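Long-range contact in epoxide hydrolase (PDB 3G02), which probably hydrolyses epoxides, as an alpha/beta hydrolase-fold enzyme in a variant made enantioselective by directed evolution: residues Y153-L167 with T305-W318. The protein carries 9 engineered substitutions. Sequence-based numbering, arbitrary orientation.
Engineered in segment 305-318: W318 (natural residue Thr). With FMT (formic acid), chain C.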
loop_
_atom_site.group_PDB
_atom_site.type_symbol
_atom_site.label_atom_id
_atom_site.label_comp_id
_atom_site.label_asym_id
_atom_site.label_seq_id
_atom_site.Cartn_x
_atom_site.Cartn_y
_atom_site.Cartn_z
ATOM N N TYR A 153 -5.657 15.393 -11.500
ATOM C CA TYR A 153 -6.798 14.503 -11.730
ATOM C C TYR A 153 -7.403 14.646 -13.120
ATOM O O TYR A 153 -7.636 15.766 -13.596
ATOM C CB TYR A 153 -7.924 14.784 -10.750
ATOM C CG TYR A 153 -7.685 14.474 -9.291
ATOM C CD1 TYR A 153 -7.048 15.396 -8.457
ATOM C CD2 TYR A 153 -8.165 13.291 -8.723
ATOM C CE1 TYR A 153 -6.869 15.143 -7.097
ATOM C CE2 TYR A 153 -7.988 13.024 -7.362
ATOM C CZ TYR A 153 -7.340 13.950 -6.556
ATOM O OH TYR A 153 -7.177 13.703 -5.209
ATOM N N THR A 154 -7.706 13.498 -13.720
ATOM C CA THR A 154 -8.397 13.390 -15.006
ATOM C C THR A 154 -7.855 14.359 -16.063
ATOM O O THR A 154 -6.683 14.262 -16.435
ATOM C CB THR A 154 -9.965 13.389 -14.864
ATOM O OG1 THR A 154 -10.455 14.701 -14.556
ATOM C CG2 THR A 154 -10.406 12.416 -13.765
ATOM N N PHE A 155 -8.681 15.300 -16.512
ATOM C CA PHE A 155 -8.308 16.158 -17.636
ATOM C C PHE A 155 -7.536 17.412 -17.241
ATOM O O PHE A 155 -7.149 18.208 -18.103
ATOM C CB PHE A 155 -9.538 16.448 -18.503
ATOM C CG PHE A 155 -10.266 15.199 -18.895
ATOM C CD1 PHE A 155 -9.697 14.322 -19.810
ATOM C CD2 PHE A 155 -11.477 14.859 -18.299
ATOM C CE1 PHE A 155 -10.338 13.142 -20.158
ATOM C CE2 PHE A 155 -12.128 13.672 -18.639
ATOM C CZ PHE A 155 -11.557 12.817 -19.568
ATOM N N SER A 156 -7.291 17.578 -15.942
ATOM C CA SER A 156 -6.325 18.572 -15.476
ATOM C C SER A 156 -4.919 17.987 -15.526
ATOM O O SER A 156 -4.712 16.815 -15.209
ATOM C CB SER A 156 -6.651 19.047 -14.063
ATOM O OG SER A 156 -7.722 19.977 -14.080
ATOM N N SER A 157 -3.956 18.806 -15.940
ATOM C CA SER A 157 -2.567 18.377 -15.990
ATOM C C SER A 157 -1.923 18.554 -14.619
ATOM O O SER A 157 -2.603 18.839 -13.629
ATOM C CB SER A 157 -1.798 19.155 -17.067
ATOM O OG SER A 157 -1.578 20.500 -16.681
ATOM N N GLY A 158 -0.608 18.374 -14.561
ATOM C CA GLY A 158 0.110 18.585 -13.321
ATOM C C GLY A 158 0.042 17.400 -12.374
ATOM O O GLY A 158 -0.459 16.331 -12.740
ATOM N N PRO A 159 0.589 17.571 -11.161
ATOM C CA PRO A 159 1.276 18.787 -10.737
ATOM C C PRO A 159 2.654 18.896 -11.418
ATOM O O PRO A 159 3.045 17.987 -12.153
ATOM C CB PRO A 159 1.395 18.600 -9.223
ATOM C CG PRO A 159 1.462 17.140 -9.042
ATOM C CD PRO A 159 0.606 16.537 -10.111
ATOM N N PRO A 160 3.380 20.008 -11.195
ATOM C CA PRO A 160 4.666 20.196 -11.876
ATOM C C PRO A 160 5.666 19.058 -11.666
ATOM O O PRO A 160 5.612 18.346 -10.659
ATOM C CB PRO A 160 5.211 21.479 -11.241
ATOM C CG PRO A 160 4.005 22.210 -10.790
ATOM C CD PRO A 160 3.048 21.157 -10.336
ATOM N N LEU A 161 6.582 18.913 -12.618
ATOM C CA LEU A 161 7.642 17.915 -12.523
ATOM C C LEU A 161 8.856 18.426 -11.752
ATOM O O LEU A 161 9.635 17.630 -11.224
ATOM C CB LEU A 161 8.089 17.474 -13.919
ATOM C CG LEU A 161 7.049 16.852 -14.853
ATOM C CD1 LEU A 161 7.686 16.544 -16.198
ATOM C CD2 LEU A 161 6.438 15.591 -14.248
ATOM N N ASP A 162 9.007 19.747 -11.690
ATOM C CA ASP A 162 10.254 20.370 -11.236
ATOM C C ASP A 162 10.206 20.994 -9.837
ATOM O O ASP A 162 11.204 21.553 -9.365
ATOM C CB ASP A 162 10.732 21.406 -12.269
ATOM C CG ASP A 162 9.768 22.581 -12.430
ATOM O OD1 ASP A 162 8.561 22.435 -12.141
ATOM O OD2 ASP A 162 10.223 23.662 -12.865
ATOM N N LYS A 163 9.053 20.902 -9.179
ATOM C CA LYS A 163 8.883 21.437 -7.830
ATOM C C LYS A 163 7.786 20.684 -7.093
ATOM O O LYS A 163 6.904 20.092 -7.719
ATOM C CB LYS A 163 8.566 22.944 -7.857
ATOM C CG LYS A 163 7.335 23.322 -8.684
ATOM C CD LYS A 163 6.948 24.795 -8.527
ATOM C CE LYS A 163 5.940 24.994 -7.398
ATOM N NZ LYS A 163 5.292 26.339 -7.446
ATOM N N ASP A 164 7.860 20.710 -5.766
ATOM C CA ASP A 164 6.839 20.121 -4.909
ATOM C C ASP A 164 5.537 20.913 -5.048
ATOM O O ASP A 164 5.546 22.078 -5.455
ATOM C CB ASP A 164 7.333 20.102 -3.458
ATOM C CG ASP A 164 6.553 19.141 -2.568
ATOM O OD1 ASP A 164 5.800 18.282 -3.074
ATOM O OD2 ASP A 164 6.702 19.253 -1.332
ATOM N N PHE A 165 4.421 20.263 -4.737
ATOM C CA PHE A 165 3.094 20.854 -4.885
ATOM C C PHE A 165 2.244 20.292 -3.757
ATOM O O PHE A 165 2.234 19.080 -3.535
ATOM C CB PHE A 165 2.508 20.465 -6.244
ATOM C CG PHE A 165 1.493 21.441 -6.794
ATOM C CD1 PHE A 165 1.901 22.637 -7.391
ATOM C CD2 PHE A 165 0.137 21.146 -6.750
ATOM C CE1 PHE A 165 0.964 23.526 -7.926
ATOM C CE2 PHE A 165 -0.808 22.026 -7.277
ATOM C CZ PHE A 165 -0.396 23.216 -7.866
ATOM N N GLY A 166 1.549 21.164 -3.034
ATOM C CA GLY A 166 0.799 20.740 -1.859
ATOM C C GLY A 166 -0.613 21.280 -1.816
ATOM O O GLY A 166 -1.134 21.765 -2.820
ATOM N N LEU A 167 -1.216 21.200 -0.636
ATOM C CA LEU A 167 -2.611 21.585 -0.449
ATOM C C LEU A 167 -2.854 23.079 -0.669
ATOM O O LEU A 167 -3.852 23.454 -1.280
ATOM C CB LEU A 167 -3.123 21.125 0.921
ATOM C CG LEU A 167 -3.216 19.601 1.099
ATOM C CD1 LEU A 167 -3.140 19.192 2.559
ATOM C CD2 LEU A 167 -4.481 19.053 0.442
ATOM N N THR A 305 -6.524 8.667 -18.122
ATOM C CA THR A 305 -5.970 9.999 -17.888
ATOM C C THR A 305 -4.710 9.959 -17.019
ATOM O O THR A 305 -4.188 11.003 -16.632
ATOM C CB THR A 305 -7.005 10.912 -17.210
ATOM O OG1 THR A 305 -7.450 10.302 -15.990
ATOM C CG2 THR A 305 -8.206 11.143 -18.128
ATOM N N GLU A 306 -4.230 8.750 -16.719
ATOM C CA GLU A 306 -3.066 8.559 -15.840
ATOM C C GLU A 306 -3.195 9.385 -14.560
ATOM O O GLU A 306 -2.238 10.026 -14.117
ATOM C CB GLU A 306 -1.758 8.890 -16.577
ATOM C CG GLU A 306 -1.476 7.977 -17.768
ATOM C CD GLU A 306 -0.250 8.390 -18.567
ATOM O OE1 GLU A 306 -0.099 9.595 -18.868
ATOM O OE2 GLU A 306 0.561 7.502 -18.903
ATOM N N SER A 307 -4.393 9.364 -13.980
ATOM C CA SER A 307 -4.707 10.160 -12.793
ATOM C C SER A 307 -3.943 9.724 -11.557
ATOM O O SER A 307 -3.396 10.565 -10.843
ATOM C CB SER A 307 -6.202 10.099 -12.485
ATOM O OG SER A 307 -6.950 10.856 -13.414
ATOM N N PHE A 308 -3.904 8.418 -11.298
ATOM C CA PHE A 308 -3.446 7.962 -9.997
ATOM C C PHE A 308 -2.054 8.474 -9.590
ATOM O O PHE A 308 -1.912 9.034 -8.501
ATOM C CB PHE A 308 -3.525 6.441 -9.812
ATOM C CG PHE A 308 -3.025 6.016 -8.472
ATOM C CD1 PHE A 308 -3.877 6.029 -7.371
ATOM C CD2 PHE A 308 -1.682 5.705 -8.287
ATOM C CE1 PHE A 308 -3.408 5.693 -6.111
ATOM C CE2 PHE A 308 -1.199 5.370 -7.027
ATOM C CZ PHE A 308 -2.063 5.358 -5.939
ATOM N N PRO A 309 -1.023 8.258 -10.437
ATOM C CA PRO A 309 0.307 8.692 -9.998
ATOM C C PRO A 309 0.456 10.204 -9.809
ATOM O O PRO A 309 1.361 10.640 -9.089
ATOM C CB PRO A 309 1.227 8.197 -11.120
ATOM C CG PRO A 309 0.335 8.064 -12.311
ATOM C CD PRO A 309 -0.972 7.592 -11.756
ATOM N N ARG A 310 -0.419 10.983 -10.444
ATOM C CA ARG A 310 -0.359 12.444 -10.385
ATOM C C ARG A 310 -1.204 13.027 -9.257
ATOM O O ARG A 310 -0.872 14.068 -8.689
ATOM C CB ARG A 310 -0.823 13.041 -11.719
ATOM C CG ARG A 310 -0.091 12.494 -12.939
ATOM C CD ARG A 310 -0.499 13.213 -14.219
ATOM N NE ARG A 310 -1.886 12.941 -14.615
ATOM C CZ ARG A 310 -2.845 13.862 -14.718
ATOM N NH1 ARG A 310 -2.603 15.141 -14.429
ATOM N NH2 ARG A 310 -4.061 13.499 -15.108
ATOM N N ALA A 311 -2.305 12.352 -8.936
ATOM C CA ALA A 311 -3.299 12.883 -8.007
ATOM C C ALA A 311 -2.884 12.755 -6.549
ATOM O O ALA A 311 -3.367 13.496 -5.690
ATOM C CB ALA A 311 -4.623 12.180 -8.229
ATOM N N ILE A 312 -2.001 11.806 -6.264
ATOM C CA ILE A 312 -1.711 11.474 -4.869
ATOM C C ILE A 312 -0.682 12.388 -4.194
ATOM O O ILE A 312 -0.353 12.189 -3.026
ATOM C CB ILE A 312 -1.351 9.979 -4.697
ATOM C CG1 ILE A 312 -0.117 9.603 -5.530
ATOM C CG2 ILE A 312 -2.566 9.102 -5.058
ATOM C CD1 ILE A 312 0.420 8.220 -5.225
ATOM N N HIS A 313 -0.226 13.419 -4.908
ATOM C CA HIS A 313 0.788 14.337 -4.372
ATOM C C HIS A 313 0.400 14.957 -3.034
ATOM O O HIS A 313 1.262 15.220 -2.195
ATOM C CB HIS A 313 1.157 15.435 -5.390
ATOM C CG HIS A 313 0.037 16.380 -5.719
ATOM N ND1 HIS A 313 -0.910 16.106 -6.683
ATOM C CD2 HIS A 313 -0.265 17.609 -5.235
ATOM C CE1 HIS A 313 -1.758 17.117 -6.763
ATOM N NE2 HIS A 313 -1.389 18.043 -5.897
ATOM N N THR A 314 -0.895 15.175 -2.832
ATOM C CA THR A 314 -1.371 15.846 -1.629
ATOM C C THR A 314 -1.269 14.989 -0.375
ATOM O O THR A 314 -1.259 15.521 0.731
ATOM C CB THR A 314 -2.833 16.279 -1.769
ATOM O OG1 THR A 314 -3.604 15.159 -2.204
ATOM C CG2 THR A 314 -2.958 17.413 -2.783
ATOM N N TYR A 315 -1.197 13.669 -0.538
ATOM C CA TYR A 315 -1.235 12.786 0.626
ATOM C C TYR A 315 -0.111 13.015 1.631
ATOM O O TYR A 315 -0.330 12.910 2.831
ATOM C CB TYR A 315 -1.287 11.318 0.205
ATOM C CG TYR A 315 -2.680 10.869 -0.149
ATOM C CD1 TYR A 315 -3.227 11.162 -1.397
ATOM C CD2 TYR A 315 -3.462 10.166 0.769
ATOM C CE1 TYR A 315 -4.515 10.755 -1.727
ATOM C CE2 TYR A 315 -4.750 9.757 0.453
ATOM C CZ TYR A 315 -5.270 10.058 -0.795
ATOM O OH TYR A 315 -6.545 9.657 -1.126
ATOM N N ARG A 316 1.083 13.339 1.146
ATOM C CA ARG A 316 2.207 13.576 2.059
ATOM C C ARG A 316 1.986 14.792 2.963
ATOM O O ARG A 316 2.626 14.904 4.008
ATOM C CB ARG A 316 3.537 13.661 1.311
ATOM C CG ARG A 316 3.589 14.679 0.194
ATOM C CD ARG A 316 4.908 14.539 -0.518
ATOM N NE ARG A 316 5.019 15.329 -1.740
ATOM C CZ ARG A 316 4.669 14.904 -2.951
ATOM N NH1 ARG A 316 4.141 13.695 -3.117
ATOM N NH2 ARG A 316 4.838 15.693 -4.002
ATOM N N GLU A 317 1.073 15.679 2.568
ATOM C CA GLU A 317 0.642 16.791 3.425
ATOM C C GLU A 317 -0.689 16.509 4.128
ATOM O O GLU A 317 -0.913 16.970 5.250
ATOM C CB GLU A 317 0.520 18.085 2.622
ATOM C CG GLU A 317 1.835 18.625 2.093
ATOM C CD GLU A 317 1.738 20.070 1.639
ATOM O OE1 GLU A 317 0.604 20.578 1.493
ATOM O OE2 GLU A 317 2.803 20.693 1.432
ATOM N N TRP A 318 -1.574 15.764 3.468
ATOM C CA TRP A 318 -2.933 15.549 3.977
ATOM C C TRP A 318 -3.014 14.533 5.120
ATOM O O TRP A 318 -3.809 14.708 6.047
ATOM C CB TRP A 318 -3.870 15.157 2.827
ATOM C CG TRP A 318 -5.341 15.125 3.171
ATOM C CD1 TRP A 318 -6.112 16.169 3.616
ATOM C CD2 TRP A 318 -6.219 14.000 3.063
ATOM N NE1 TRP A 318 -7.409 15.755 3.801
ATOM C CE2 TRP A 318 -7.503 14.429 3.470
ATOM C CE3 TRP A 318 -6.044 12.665 2.666
ATOM C CZ2 TRP A 318 -8.607 13.571 3.492
ATOM C CZ3 TRP A 318 -7.140 11.814 2.693
ATOM C CH2 TRP A 318 -8.408 12.274 3.101
HETATM C C FMT C . -9.102 9.794 0.627
HETATM O O1 FMT C . -10.090 9.756 1.354
HETATM O O2 FMT C . -8.155 9.019 0.768
HETATM O O HOH W 1 -4.985 15.378 -4.542
HETATM O O HOH W 2 4.643 18.211 0.110
HETATM O O HOH W 3 2.273 17.654 -1.201
#
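Polar loop-to-helix packing, centred on R310 and the carbonyls of T154, S156 and G158, joins the loop leading into helix 167-180 of the alpha/beta hydrolase fold to the two short helices 307-311 and 315-318. R310 bends at chi3 (-68°) and presents its guanidinium edge to that loop. R310 NH1 is shared between S156 O, at 2.8 Å on an in-plane lone pair, and G158 O, at 3.0 Å; its NH2 reaches T154 O only weakly. On its own segment R310 NH2 also bonds T305 O and NE bonds E306 O, which fixes the group's rotation. T154 N donates to S307 OG (2.8 Å). A311 CB sits over the centre of the Y153 ring, 3.5 Å from its centroid, and P159 CG lies over one face of the H313 ring, whose ND1 bonds R310 O. Further along, D164 OD1 takes R316 NH2 at 2.9 Å in a nearly coplanar salt bridge; R316 also pairs with E47 of the second subunit. L167 N donates to E317 OE1 (2.9 Å) from above the carboxylate plane. With several main-chain carbonyls gripped by one cation, the loop is pinned against the segment carrying Y315, the predicted proton donor.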